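Local coordinates for Glyco_hydro_cc domain-containing protein (Blastomyces gilchristii, PDB 6UB0), which hydrolyses beta-1,3-glucan, acting as a curdlan-specific exo-glucanase of glycoside hydrolase family 128 (subgroup III), at residues Asn188-Val193 and Lys225-Ile230; Met45-Arg50 and Ala79-Met84; Leu7-Ile12 and Ser24-Trp29; Asp137-His142 and Tyr167-Val172. All coordinates share one frame; numbering follows the deposited sequence.

Interaction 1: Asn188-Val193 and Lys225-Ile230; sequences NFLKEV and KAYKTI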
# COMPACT_ATOMS: atom_id res chain seq x y z
N ASN A 188 10.43 3.47 -18.31
CA ASN A 188 11.86 3.22 -17.97
C ASN A 188 12.02 3.06 -16.46
O ASN A 188 12.79 2.16 -16.00
CB ASN A 188 12.76 4.34 -18.52
CG ASN A 188 13.13 4.12 -19.97
OD1 ASN A 188 12.36 3.52 -20.74
ND2 ASN A 188 14.32 4.57 -20.35
N PHE A 189 11.27 3.85 -15.71
CA PHE A 189 11.26 3.85 -14.23
C PHE A 189 10.85 2.44 -13.78
O PHE A 189 11.58 1.77 -12.98
CB PHE A 189 10.37 5.01 -13.78
CG PHE A 189 10.10 5.07 -12.31
CD1 PHE A 189 8.97 4.44 -11.79
CD2 PHE A 189 10.94 5.74 -11.43
CE1 PHE A 189 8.72 4.46 -10.43
CE2 PHE A 189 10.66 5.78 -10.07
CZ PHE A 189 9.54 5.15 -9.58
N LEU A 190 9.76 1.92 -14.35
CA LEU A 190 9.24 0.57 -13.96
C LEU A 190 10.29 -0.50 -14.31
O LEU A 190 10.46 -1.49 -13.54
CB LEU A 190 7.91 0.29 -14.67
CG LEU A 190 6.71 1.09 -14.15
CD1 LEU A 190 5.52 0.96 -15.07
CD2 LEU A 190 6.36 0.66 -12.73
N LYS A 191 11.00 -0.32 -15.42
CA LYS A 191 12.11 -1.23 -15.80
C LYS A 191 13.20 -1.31 -14.72
O LYS A 191 13.81 -2.40 -14.59
CB LYS A 191 12.76 -0.81 -17.11
CG LYS A 191 11.83 -0.86 -18.31
CD LYS A 191 12.57 -0.85 -19.62
CE LYS A 191 11.65 -1.08 -20.81
NZ LYS A 191 12.25 -2.06 -21.74
N GLU A 192 13.47 -0.21 -14.00
CA GLU A 192 14.52 -0.16 -12.95
C GLU A 192 13.95 -0.70 -11.62
O GLU A 192 14.59 -1.61 -11.01
CB GLU A 192 15.01 1.30 -12.85
CG GLU A 192 16.00 1.59 -11.72
CD GLU A 192 17.37 0.96 -11.81
OE1 GLU A 192 17.87 0.79 -12.94
OE2 GLU A 192 17.94 0.67 -10.75
N VAL A 193 12.78 -0.23 -11.20
CA VAL A 193 12.27 -0.51 -9.81
C VAL A 193 11.57 -1.89 -9.74
O VAL A 193 11.71 -2.58 -8.70
CB VAL A 193 11.39 0.66 -9.34
CG1 VAL A 193 12.10 1.99 -9.61
CG2 VAL A 193 10.00 0.68 -9.98
N LYS A 225 0.88 -1.86 -19.98
CA LYS A 225 1.56 -3.06 -20.54
C LYS A 225 2.86 -3.36 -19.81
O LYS A 225 3.12 -4.54 -19.55
CB LYS A 225 1.95 -2.83 -22.00
CG LYS A 225 0.84 -2.96 -23.02
CD LYS A 225 1.28 -2.42 -24.38
CE LYS A 225 0.33 -2.78 -25.51
NZ LYS A 225 1.03 -2.82 -26.82
N ALA A 226 3.67 -2.35 -19.54
CA ALA A 226 4.96 -2.51 -18.83
C ALA A 226 4.70 -3.10 -17.43
O ALA A 226 5.46 -4.01 -16.98
CB ALA A 226 5.65 -1.18 -18.72
N TYR A 227 3.73 -2.54 -16.70
CA TYR A 227 3.44 -2.98 -15.33
C TYR A 227 2.98 -4.44 -15.39
O TYR A 227 3.33 -5.20 -14.49
CB TYR A 227 2.39 -2.08 -14.68
CG TYR A 227 2.13 -2.38 -13.22
CD1 TYR A 227 3.17 -2.37 -12.31
CD2 TYR A 227 0.85 -2.50 -12.73
CE1 TYR A 227 2.96 -2.63 -10.97
CE2 TYR A 227 0.62 -2.72 -11.38
CZ TYR A 227 1.67 -2.74 -10.48
OH TYR A 227 1.49 -3.00 -9.14
N LYS A 228 2.32 -4.85 -16.47
CA LYS A 228 1.73 -6.21 -16.66
C LYS A 228 2.78 -7.28 -17.00
O LYS A 228 2.49 -8.45 -16.70
CB LYS A 228 0.68 -6.18 -17.78
CG LYS A 228 -0.18 -7.42 -17.91
CD LYS A 228 -1.34 -7.15 -18.82
CE LYS A 228 -2.40 -8.22 -18.81
NZ LYS A 228 -3.30 -8.00 -19.97
N THR A 229 3.90 -6.90 -17.65
CA THR A 229 4.83 -7.83 -18.35
C THR A 229 6.23 -7.82 -17.74
O THR A 229 6.93 -8.77 -17.98
CB THR A 229 5.01 -7.46 -19.83
OG1 THR A 229 5.67 -6.20 -19.86
CG2 THR A 229 3.72 -7.37 -20.62
N ILE A 230 6.65 -6.79 -17.00
CA ILE A 230 8.08 -6.66 -16.65
C ILE A 230 8.39 -7.68 -15.56
O ILE A 230 7.58 -8.06 -14.69
CB ILE A 230 8.43 -5.22 -16.27
CG1 ILE A 230 8.45 -4.33 -17.52
CG2 ILE A 230 9.73 -5.19 -15.50
CD1 ILE A 230 8.55 -2.87 -17.23
OXT ILE A 230 9.52 -8.17 -15.56

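Interaction 2: Met45-Arg50 and Ala79-Met84; sequences MLWGPR and ASQANM. With BGC (beta-D-glucopyranose), chain B; GLC (alpha-D-glucopyranose), chain C.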
# COMPACT_ATOMS: atom_id res chain seq x y z
N MET A 45 -9.02 -1.79 3.46
CA MET A 45 -8.34 -0.65 4.13
C MET A 45 -9.28 0.09 5.08
O MET A 45 -10.37 0.48 4.69
CB MET A 45 -7.71 0.30 3.12
CG MET A 45 -7.25 1.60 3.78
SD MET A 45 -6.49 2.76 2.65
CE MET A 45 -4.80 2.19 2.60
N LEU A 46 -8.80 0.28 6.31
CA LEU A 46 -9.27 1.33 7.24
C LEU A 46 -8.56 2.65 6.90
O LEU A 46 -7.45 2.81 7.28
CB LEU A 46 -8.98 0.90 8.68
CG LEU A 46 -9.50 1.87 9.74
CD1 LEU A 46 -10.91 2.29 9.38
CD2 LEU A 46 -9.44 1.26 11.15
N TRP A 47 -9.20 3.49 6.12
CA TRP A 47 -8.58 4.68 5.46
C TRP A 47 -8.21 5.73 6.51
O TRP A 47 -7.20 6.42 6.33
CB TRP A 47 -9.57 5.22 4.44
CG TRP A 47 -9.04 6.35 3.63
CD1 TRP A 47 -8.40 6.28 2.43
CD2 TRP A 47 -9.04 7.74 4.01
NE1 TRP A 47 -8.09 7.53 1.99
CE2 TRP A 47 -8.43 8.44 2.96
CE3 TRP A 47 -9.53 8.46 5.11
CZ2 TRP A 47 -8.30 9.84 2.98
CZ3 TRP A 47 -9.39 9.83 5.14
CH2 TRP A 47 -8.78 10.50 4.09
N GLY A 48 -9.11 5.89 7.47
CA GLY A 48 -9.08 6.95 8.50
C GLY A 48 -10.36 6.93 9.32
O GLY A 48 -11.29 6.14 9.10
N PRO A 49 -10.50 7.93 10.22
CA PRO A 49 -11.67 8.03 11.09
C PRO A 49 -13.04 7.89 10.43
O PRO A 49 -13.97 7.39 11.09
CB PRO A 49 -11.57 9.47 11.62
CG PRO A 49 -10.11 9.83 11.51
CD PRO A 49 -9.57 9.06 10.32
N ARG A 50 -13.19 8.40 9.20
CA ARG A 50 -14.48 8.35 8.47
C ARG A 50 -14.94 6.90 8.33
O ARG A 50 -16.10 6.70 8.03
CB ARG A 50 -14.37 9.00 7.09
CG ARG A 50 -13.53 8.23 6.08
CD ARG A 50 -13.48 9.06 4.82
NE ARG A 50 -12.80 8.48 3.67
CZ ARG A 50 -12.06 9.18 2.80
NH1 ARG A 50 -11.86 10.48 2.97
NH2 ARG A 50 -11.47 8.57 1.79
N ALA A 79 -2.57 16.41 5.46
CA ALA A 79 -3.75 17.01 6.12
C ALA A 79 -5.02 16.73 5.32
O ALA A 79 -6.08 16.50 5.97
CB ALA A 79 -3.51 18.49 6.35
N SER A 80 -4.90 16.53 4.00
CA SER A 80 -6.08 16.27 3.14
C SER A 80 -6.29 14.77 2.95
O SER A 80 -7.27 14.41 2.30
CB SER A 80 -5.94 16.93 1.83
OG SER A 80 -4.87 16.34 1.15
N GLN A 81 -5.43 13.94 3.53
CA GLN A 81 -5.67 12.48 3.62
C GLN A 81 -6.17 12.16 5.02
O GLN A 81 -7.04 12.89 5.53
CB GLN A 81 -4.42 11.73 3.19
CG GLN A 81 -4.00 12.06 1.77
CD GLN A 81 -5.07 11.64 0.78
OE1 GLN A 81 -5.75 10.64 0.97
NE2 GLN A 81 -5.24 12.41 -0.28
N ALA A 82 -5.70 11.09 5.62
CA ALA A 82 -6.28 10.63 6.89
C ALA A 82 -6.20 11.79 7.88
O ALA A 82 -7.11 11.89 8.68
CB ALA A 82 -5.58 9.41 7.43
N ASN A 83 -5.07 12.49 7.90
CA ASN A 83 -4.83 13.73 8.68
C ASN A 83 -4.96 13.40 10.17
O ASN A 83 -5.98 13.79 10.79
CB ASN A 83 -5.81 14.83 8.27
CG ASN A 83 -5.58 16.08 9.09
OD1 ASN A 83 -4.43 16.41 9.36
ND2 ASN A 83 -6.66 16.70 9.53
N MET A 84 -4.04 12.58 10.68
CA MET A 84 -4.12 12.04 12.05
C MET A 84 -2.76 12.21 12.70
O MET A 84 -1.72 12.03 12.03
CB MET A 84 -4.46 10.54 12.07
CG MET A 84 -5.74 10.20 11.37
SD MET A 84 -5.93 8.43 11.11
CE MET A 84 -5.61 7.89 12.80
C2 BGC B . -7.39 8.83 -1.98
C3 BGC B . -8.30 7.66 -2.25
C4 BGC B . -8.34 7.49 -3.75
C5 BGC B . -6.91 7.32 -4.31
C6 BGC B . -6.68 7.23 -5.82
C1 BGC B . -6.03 8.67 -2.61
O2 BGC B . -7.25 8.87 -0.56
O3 BGC B . -9.60 7.79 -1.60
O4 BGC B . -9.20 6.36 -3.92
O5 BGC B . -6.08 8.46 -4.03
O6 BGC B . -7.41 8.33 -6.43
C1 GLC C . -1.51 9.98 -2.58
C2 GLC C . -2.88 9.71 -1.95
C3 GLC C . -4.01 9.96 -2.96
C4 GLC C . -3.82 11.36 -3.60
C5 GLC C . -2.42 11.57 -4.10
C6 GLC C . -2.13 12.94 -4.75
O1 GLC C . -1.23 9.17 -3.73
O2 GLC C . -3.10 8.38 -1.41
O3 GLC C . -5.26 9.82 -2.29
O4 GLC C . -4.63 11.43 -4.73
O5 GLC C . -1.53 11.37 -3.00
O6 GLC C . -2.94 13.85 -4.06

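Interaction 3: Leu7-Ile12 and Ser24-Trp29; sequences LAYNNI and SWSYNW. With BGC (beta-D-glucopyranose), chain B.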
# COMPACT_ATOMS: atom_id res chain seq x y z
N LEU A 7 -2.73 -4.62 -7.68
CA LEU A 7 -3.63 -3.78 -8.52
C LEU A 7 -4.36 -2.81 -7.58
O LEU A 7 -5.34 -3.21 -6.95
CB LEU A 7 -4.57 -4.71 -9.28
CG LEU A 7 -3.88 -5.57 -10.36
CD1 LEU A 7 -4.89 -6.55 -10.94
CD2 LEU A 7 -3.27 -4.71 -11.46
N ALA A 8 -3.92 -1.54 -7.56
CA ALA A 8 -4.50 -0.44 -6.78
C ALA A 8 -5.56 0.28 -7.67
O ALA A 8 -5.21 0.82 -8.69
CB ALA A 8 -3.39 0.49 -6.39
N TYR A 9 -6.85 0.21 -7.33
CA TYR A 9 -7.91 0.67 -8.26
C TYR A 9 -9.00 1.46 -7.57
O TYR A 9 -9.14 1.45 -6.37
CB TYR A 9 -8.63 -0.52 -8.90
CG TYR A 9 -9.43 -1.39 -7.98
CD1 TYR A 9 -8.83 -2.37 -7.19
CD2 TYR A 9 -10.80 -1.22 -7.83
CE1 TYR A 9 -9.59 -3.21 -6.39
CE2 TYR A 9 -11.55 -2.03 -7.02
CZ TYR A 9 -10.94 -3.01 -6.27
OH TYR A 9 -11.74 -3.79 -5.50
N ASN A 10 -9.77 2.17 -8.38
CA ASN A 10 -11.07 2.75 -7.99
C ASN A 10 -12.20 2.01 -8.73
O ASN A 10 -13.16 1.51 -8.08
CB ASN A 10 -11.06 4.26 -8.23
CG ASN A 10 -10.22 5.07 -7.26
OD1 ASN A 10 -9.99 6.25 -7.51
ND2 ASN A 10 -9.79 4.50 -6.13
N ASN A 11 -12.05 1.85 -10.04
CA ASN A 11 -13.07 1.20 -10.92
C ASN A 11 -12.77 -0.30 -11.02
O ASN A 11 -11.73 -0.64 -11.59
CB ASN A 11 -13.07 1.86 -12.30
CG ASN A 11 -14.13 1.33 -13.22
OD1 ASN A 11 -14.80 0.33 -12.93
ND2 ASN A 11 -14.28 1.98 -14.37
N ILE A 12 -13.59 -1.17 -10.45
CA ILE A 12 -13.22 -2.61 -10.39
C ILE A 12 -13.25 -3.20 -11.81
O ILE A 12 -12.46 -4.14 -12.08
CB ILE A 12 -14.05 -3.42 -9.38
CG1 ILE A 12 -13.35 -4.76 -9.13
CG2 ILE A 12 -15.48 -3.58 -9.82
CD1 ILE A 12 -13.76 -5.47 -7.87
N SER A 24 -1.26 -10.79 -7.53
CA SER A 24 -1.77 -11.67 -6.46
C SER A 24 -2.80 -10.92 -5.66
O SER A 24 -3.54 -11.60 -4.94
CB SER A 24 -0.63 -12.17 -5.63
OG SER A 24 -0.01 -11.10 -4.98
N TRP A 25 -2.84 -9.57 -5.76
CA TRP A 25 -3.65 -8.78 -4.83
C TRP A 25 -4.09 -7.43 -5.42
O TRP A 25 -3.56 -6.93 -6.44
CB TRP A 25 -2.89 -8.60 -3.51
CG TRP A 25 -1.75 -7.64 -3.57
CD1 TRP A 25 -0.53 -7.86 -4.12
CD2 TRP A 25 -1.73 -6.30 -3.06
NE1 TRP A 25 0.25 -6.75 -4.00
CE2 TRP A 25 -0.45 -5.78 -3.35
CE3 TRP A 25 -2.69 -5.50 -2.40
CZ2 TRP A 25 -0.11 -4.47 -3.01
CZ3 TRP A 25 -2.35 -4.22 -2.07
CH2 TRP A 25 -1.06 -3.74 -2.32
N SER A 26 -5.08 -6.87 -4.73
CA SER A 26 -5.75 -5.62 -5.10
C SER A 26 -6.15 -4.86 -3.85
O SER A 26 -6.32 -5.49 -2.78
CB SER A 26 -6.93 -5.85 -5.94
OG SER A 26 -7.93 -6.45 -5.19
N TYR A 27 -6.32 -3.55 -3.99
CA TYR A 27 -6.97 -2.72 -2.96
C TYR A 27 -7.46 -1.48 -3.68
O TYR A 27 -7.02 -1.26 -4.80
CB TYR A 27 -6.02 -2.50 -1.77
CG TYR A 27 -5.12 -1.30 -1.84
CD1 TYR A 27 -4.04 -1.28 -2.72
CD2 TYR A 27 -5.34 -0.17 -1.05
CE1 TYR A 27 -3.22 -0.16 -2.81
CE2 TYR A 27 -4.48 0.91 -1.07
CZ TYR A 27 -3.44 0.94 -1.97
OH TYR A 27 -2.61 2.03 -2.12
N ASN A 28 -8.32 -0.76 -3.02
CA ASN A 28 -9.02 0.39 -3.58
C ASN A 28 -9.18 1.50 -2.55
O ASN A 28 -10.10 2.32 -2.74
CB ASN A 28 -10.40 -0.03 -4.07
CG ASN A 28 -11.35 -0.55 -3.02
OD1 ASN A 28 -10.99 -0.84 -1.87
ND2 ASN A 28 -12.59 -0.65 -3.43
N TRP A 29 -8.30 1.55 -1.56
CA TRP A 29 -8.33 2.60 -0.51
C TRP A 29 -9.66 2.62 0.23
O TRP A 29 -9.96 3.66 0.87
CB TRP A 29 -8.09 3.97 -1.15
CG TRP A 29 -6.74 4.19 -1.74
CD1 TRP A 29 -5.65 4.65 -1.07
CD2 TRP A 29 -6.32 3.99 -3.11
NE1 TRP A 29 -4.58 4.73 -1.91
CE2 TRP A 29 -4.96 4.34 -3.17
CE3 TRP A 29 -6.96 3.55 -4.26
CZ2 TRP A 29 -4.20 4.24 -4.32
CZ3 TRP A 29 -6.21 3.49 -5.43
CH2 TRP A 29 -4.87 3.88 -5.48
C2 BGC B . -7.39 8.83 -1.98
C3 BGC B . -8.30 7.66 -2.25
C4 BGC B . -8.34 7.49 -3.75
C5 BGC B . -6.91 7.32 -4.31
C6 BGC B . -6.68 7.23 -5.82
C1 BGC B . -6.03 8.67 -2.61
O2 BGC B . -7.25 8.87 -0.56
O3 BGC B . -9.60 7.79 -1.60
O4 BGC B . -9.20 6.36 -3.92
O5 BGC B . -6.08 8.46 -4.03
O6 BGC B . -7.41 8.33 -6.43
O HOH W 1 -10.83 -6.47 -6.22
O HOH W 2 -13.77 0.52 -5.65

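Interaction 4: Asp137-His142 and Tyr167-Val172; sequences DFLAVH and YGIGTV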
# COMPACT_ATOMS: atom_id res chain seq x y z
N ASP A 137 2.20 -6.43 11.31
CA ASP A 137 2.89 -7.48 10.52
C ASP A 137 3.71 -6.82 9.43
O ASP A 137 4.66 -7.44 9.01
CB ASP A 137 1.92 -8.49 9.89
CG ASP A 137 1.23 -9.32 10.95
OD1 ASP A 137 1.89 -10.20 11.47
OD2 ASP A 137 0.07 -9.01 11.31
N PHE A 138 3.34 -5.62 8.97
CA PHE A 138 4.08 -4.96 7.84
C PHE A 138 3.79 -3.46 7.83
O PHE A 138 2.73 -3.08 8.28
CB PHE A 138 3.73 -5.67 6.53
CG PHE A 138 2.29 -5.51 6.09
CD1 PHE A 138 1.90 -4.44 5.30
CD2 PHE A 138 1.34 -6.45 6.44
CE1 PHE A 138 0.58 -4.30 4.90
CE2 PHE A 138 0.01 -6.31 6.06
CZ PHE A 138 -0.37 -5.24 5.27
N LEU A 139 4.79 -2.66 7.49
CA LEU A 139 4.64 -1.20 7.23
C LEU A 139 4.08 -1.02 5.83
O LEU A 139 4.51 -1.70 4.95
CB LEU A 139 5.98 -0.45 7.31
CG LEU A 139 6.76 -0.57 8.62
CD1 LEU A 139 7.89 0.47 8.66
CD2 LEU A 139 5.86 -0.35 9.83
N ALA A 140 3.21 -0.03 5.66
CA ALA A 140 2.74 0.43 4.34
C ALA A 140 3.42 1.79 4.12
O ALA A 140 3.40 2.63 5.04
CB ALA A 140 1.24 0.52 4.30
N VAL A 141 4.03 1.99 2.97
CA VAL A 141 4.62 3.31 2.58
C VAL A 141 4.28 3.68 1.13
O VAL A 141 3.94 2.80 0.31
CB VAL A 141 6.16 3.27 2.74
CG1 VAL A 141 6.56 2.90 4.18
CG2 VAL A 141 6.76 2.35 1.68
N HIS A 142 4.43 4.95 0.81
CA HIS A 142 4.14 5.50 -0.53
C HIS A 142 5.31 6.33 -1.05
O HIS A 142 5.81 7.09 -0.22
CB HIS A 142 3.02 6.49 -0.46
CG HIS A 142 1.70 5.93 -0.13
ND1 HIS A 142 0.66 6.73 0.10
CD2 HIS A 142 1.27 4.66 0.03
CE1 HIS A 142 -0.42 6.01 0.31
NE2 HIS A 142 -0.08 4.72 0.29
N TYR A 167 11.87 -1.44 14.90
CA TYR A 167 10.66 -1.65 15.73
C TYR A 167 10.13 -3.10 15.61
O TYR A 167 9.01 -3.36 16.09
CB TYR A 167 9.63 -0.55 15.43
CG TYR A 167 10.04 0.83 15.92
CD1 TYR A 167 10.93 1.61 15.20
CD2 TYR A 167 9.56 1.34 17.12
CE1 TYR A 167 11.33 2.86 15.65
CE2 TYR A 167 9.95 2.58 17.59
CZ TYR A 167 10.84 3.35 16.85
OH TYR A 167 11.23 4.57 17.31
N GLY A 168 10.89 -4.05 15.02
CA GLY A 168 10.56 -5.49 14.98
C GLY A 168 9.43 -5.88 14.02
O GLY A 168 8.76 -6.93 14.22
N ILE A 169 9.23 -5.09 12.98
CA ILE A 169 8.24 -5.31 11.88
C ILE A 169 9.06 -5.69 10.66
O ILE A 169 9.84 -4.85 10.24
CB ILE A 169 7.38 -4.04 11.68
CG1 ILE A 169 7.00 -3.45 13.05
CG2 ILE A 169 6.17 -4.34 10.80
CD1 ILE A 169 5.85 -2.47 13.05
N GLY A 170 8.97 -6.94 10.21
CA GLY A 170 9.99 -7.58 9.36
C GLY A 170 9.84 -7.32 7.88
O GLY A 170 10.73 -7.80 7.13
N THR A 171 8.79 -6.62 7.44
CA THR A 171 8.60 -6.33 5.99
C THR A 171 7.80 -5.05 5.79
O THR A 171 7.19 -4.57 6.78
CB THR A 171 7.93 -7.52 5.28
OG1 THR A 171 8.21 -7.42 3.88
CG2 THR A 171 6.44 -7.57 5.54
N VAL A 172 7.83 -4.50 4.57
CA VAL A 172 6.96 -3.37 4.16
C VAL A 172 6.15 -3.75 2.91
O VAL A 172 6.70 -4.40 2.00
CB VAL A 172 7.71 -2.03 3.93
CG1 VAL A 172 8.79 -1.77 4.99
CG2 VAL A 172 8.31 -1.87 2.54
O HOH W 3 6.93 -8.58 11.10

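Interaction 1: Asn188-Val193 and Lys225-Ile230
Leu190 of helix 183-199 packs against Ala226, Tyr227 and Ile230 at the last helix of the chain. Its CB already meets the C-terminal residue, 4.1 Å from CD1 of Ile230. At CG the chain turns anti to its own carbonyl carbon (chi1 -72°), and this sends the two methyls toward Ala226 and Tyr227. CD1 reaches the CB of Ala226 at 4.2 Å and lies 4.4 Å from CB of Tyr227, touching the helix close to its backbone. CD2 approaches the Tyr227 ring obliquely. Further on, Leu190 also packs on Phe177 and Ser208, which places its tip between the helix pair and the strands beneath.

Ile230 meets the same helix through CD1. Its extended CG1-CD1 arm, crossing Lys191 at about a right angle, ends 4.0 Å from the CG of Lys191, so the aliphatic root of the lysine closes the solvent-facing margin. No hydrogen bond joins the two segments; several polar groups find partners outside the pair. The Tyr227 hydroxyl is bonded to Gly6 O and Ser208 N, and Arg5 holds both Tyr227 O and the terminal carboxylate through Ile230 O. Near the chain end, Thr229 OG1 turns back on Lys225 O at 3.1 Å.

This is the apolar seam between two neighbouring outer helices of a (beta/alpha)8 TIM barrel, one following strand 172-180 and the other the C-terminal helix, which comes after strand 203-208 and a short intervening helix and hairpin. Here the C-terminus is packed down beside the N-terminal strand that closes the barrel.

Interaction 2: Met45-Arg50 and Ala79-Met84
Trp47 and Gln81 meet because of two simple torsions. The tryptophan places CG opposite its backbone N (chi1 -176°), throwing the indole out of its loop toward the other one, while the glutamine chain folds at chi2 (-63°) and brings its amide round to the indole. The two side chains cross at about a right angle, with ring and amide planes 65° apart. The far corner of the indole fits snugly against the glutamine backbone, CH2 of Trp47 standing 3.2 Å from C of Gln81, and CZ2 of Trp47 is 3.3 Å from OE1 of Gln81.

Both groups converge on one sugar hydroxyl. Trp47 NE1 donates to O2 of the beta-glucose at 3.0 Å, with O2 in the plane of the indole at its edge, and the same O2 donates to Gln81 OE1 at 2.8 Å. Asn74 ND2 gives a second bond to OE1, consistent with a settled amide orientation. These loops follow strands 41-42 and 69-71 and stand at the C-terminal ends of the TIM-barrel strands, where the glucan cleft of such hydrolases lies. Arg50 lays its guanidinium over one indole face, NH2 lying 3.2 Å above the plane of Trp47, and turns its edge toward O3 of the same sugar, which at 3.9 Å from NH2 is too far for a hydrogen bond.

Ala82 CB rests against the Trp47 carbonyl, 3.6 Å from its O, and Gly48 brings the backbones close there. The apolar part is Pro49 with Met84, which slide past each other in opposite directions, SD of Met84 lying 3.8 Å from CD of Pro49.

Interaction 3: Leu7-Ile12 and Ser24-Trp29
Tyr9 and Asn28 lie side by side and point the same way, ring and amide planes 37° apart. CB of Asn28 sits over the middle of the Tyr9 ring, 3.8 Å from its centroid, in a CH-pi contact. Tyr9 takes the crowded position between its backbone N and carbonyl carbon (chi1 65°), which folds the ring back along strand 23-27, with CB of Ser26 near the ring plane at its edge. A water bridges Tyr9 OH and Ser26 OG, and the tyrosine hydroxyl also bonds to Pro33 O.

On the other face of the sheet, Ala8 CB touches two aromatics set about at right angles round it, 3.6 Å from CE1 of Tyr27 and 3.8 Å from CH2 of Trp29. The Trp29 indole is sandwiched: one face takes C5 of the beta-glucose, and the opposite face has the Tyr27 hydroxyl near its rim, itself bonded to Thr175 O. Trp29 NE1 bonds to Glu176. Asn10 crosses the indole at about a right angle, and its ND2 donates to O4 of the sugar at 2.9 Å.

Underneath runs a parallel ladder between the first two strands of the TIM barrel. Leu7 N binds Trp25 O at 2.8 Å, Tyr27 N binds Leu7 O at 3.1 Å, and Tyr9 N binds Tyr27 O at 2.9 Å. At the end of that ladder the sugar is read in two ways, by an apolar carbon surface laid on the indole and a directional bond to O4. Together they would restrain how the glucose ring lies, with the O2 bonds of Trp47 and Gln81 adding to this.

Interaction 4: Asp137-His142 and Tyr167-Val172
Leu139 is packed tightly against Val172 and Ile169, and this is the close half of the contact. Its CB meets CG1 of Val172 at 3.9 Å. Leu139 also crosses Ile169 at about a right angle, its CD2 3.9 Å from CD1 of Ile169. Leu139 N donates to Thr171 O at 3.1 Å, and Leu139 pairs with Val172 in a parallel bridge. Thr171 places its hydroxyl anti to the backbone N (chi1 -159°), where it bonds to Gly202 O; its methyl is thereby turned inward, and CG2 sits 3.5 Å from CB of Phe138. CG2 of Ile169 comes to 3.6 Å from N of Phe138. The Phe138 ring leads away from this segment and stacks on Trp173.

Toward Asp137 the fit slackens. No direct hydrogen bond ties Asp137 to Gly170; a water does it instead, donating to Asp137 O and accepting from Gly170 N at 2.8 Å. The CB of Asp137 points away, and OD2 bonds to Leu106 N of the adjoining strand. Gly168 and Gly170 are both exposed, and Gly168, with positive phi, is the C-prime residue of a Schellman motif that ends helix 150-166.

The whole is the return step of a beta-alpha-beta crossover: strand 138-146, its helix, and strand 172-180 laid parallel beside it, as throughout a TIM barrel. The first strand then runs on to His142 in the glycan pocket.

How the interactions relate
All four contacts belong to one TIM barrel, at different levels. Interactions 3 and 4 join neighbouring parallel strands on opposite sides of the chain's centre, and are mostly buried; both rest on backbone bonds plus apolar side chains. Interaction 1 lies in the outer layer, helix against helix, with no hydrogen bond across it and exposed residues at its margin. Interaction 2 joins two loops, again without direct hydrogen bonds, but it shares the beta-glucose with interaction 3. These two also touch directly, CD1 of Trp47 lying 3.4 Å from O of Trp29. Interaction 4 sends His142 to the same pocket, whereas interaction 1 is remote from it.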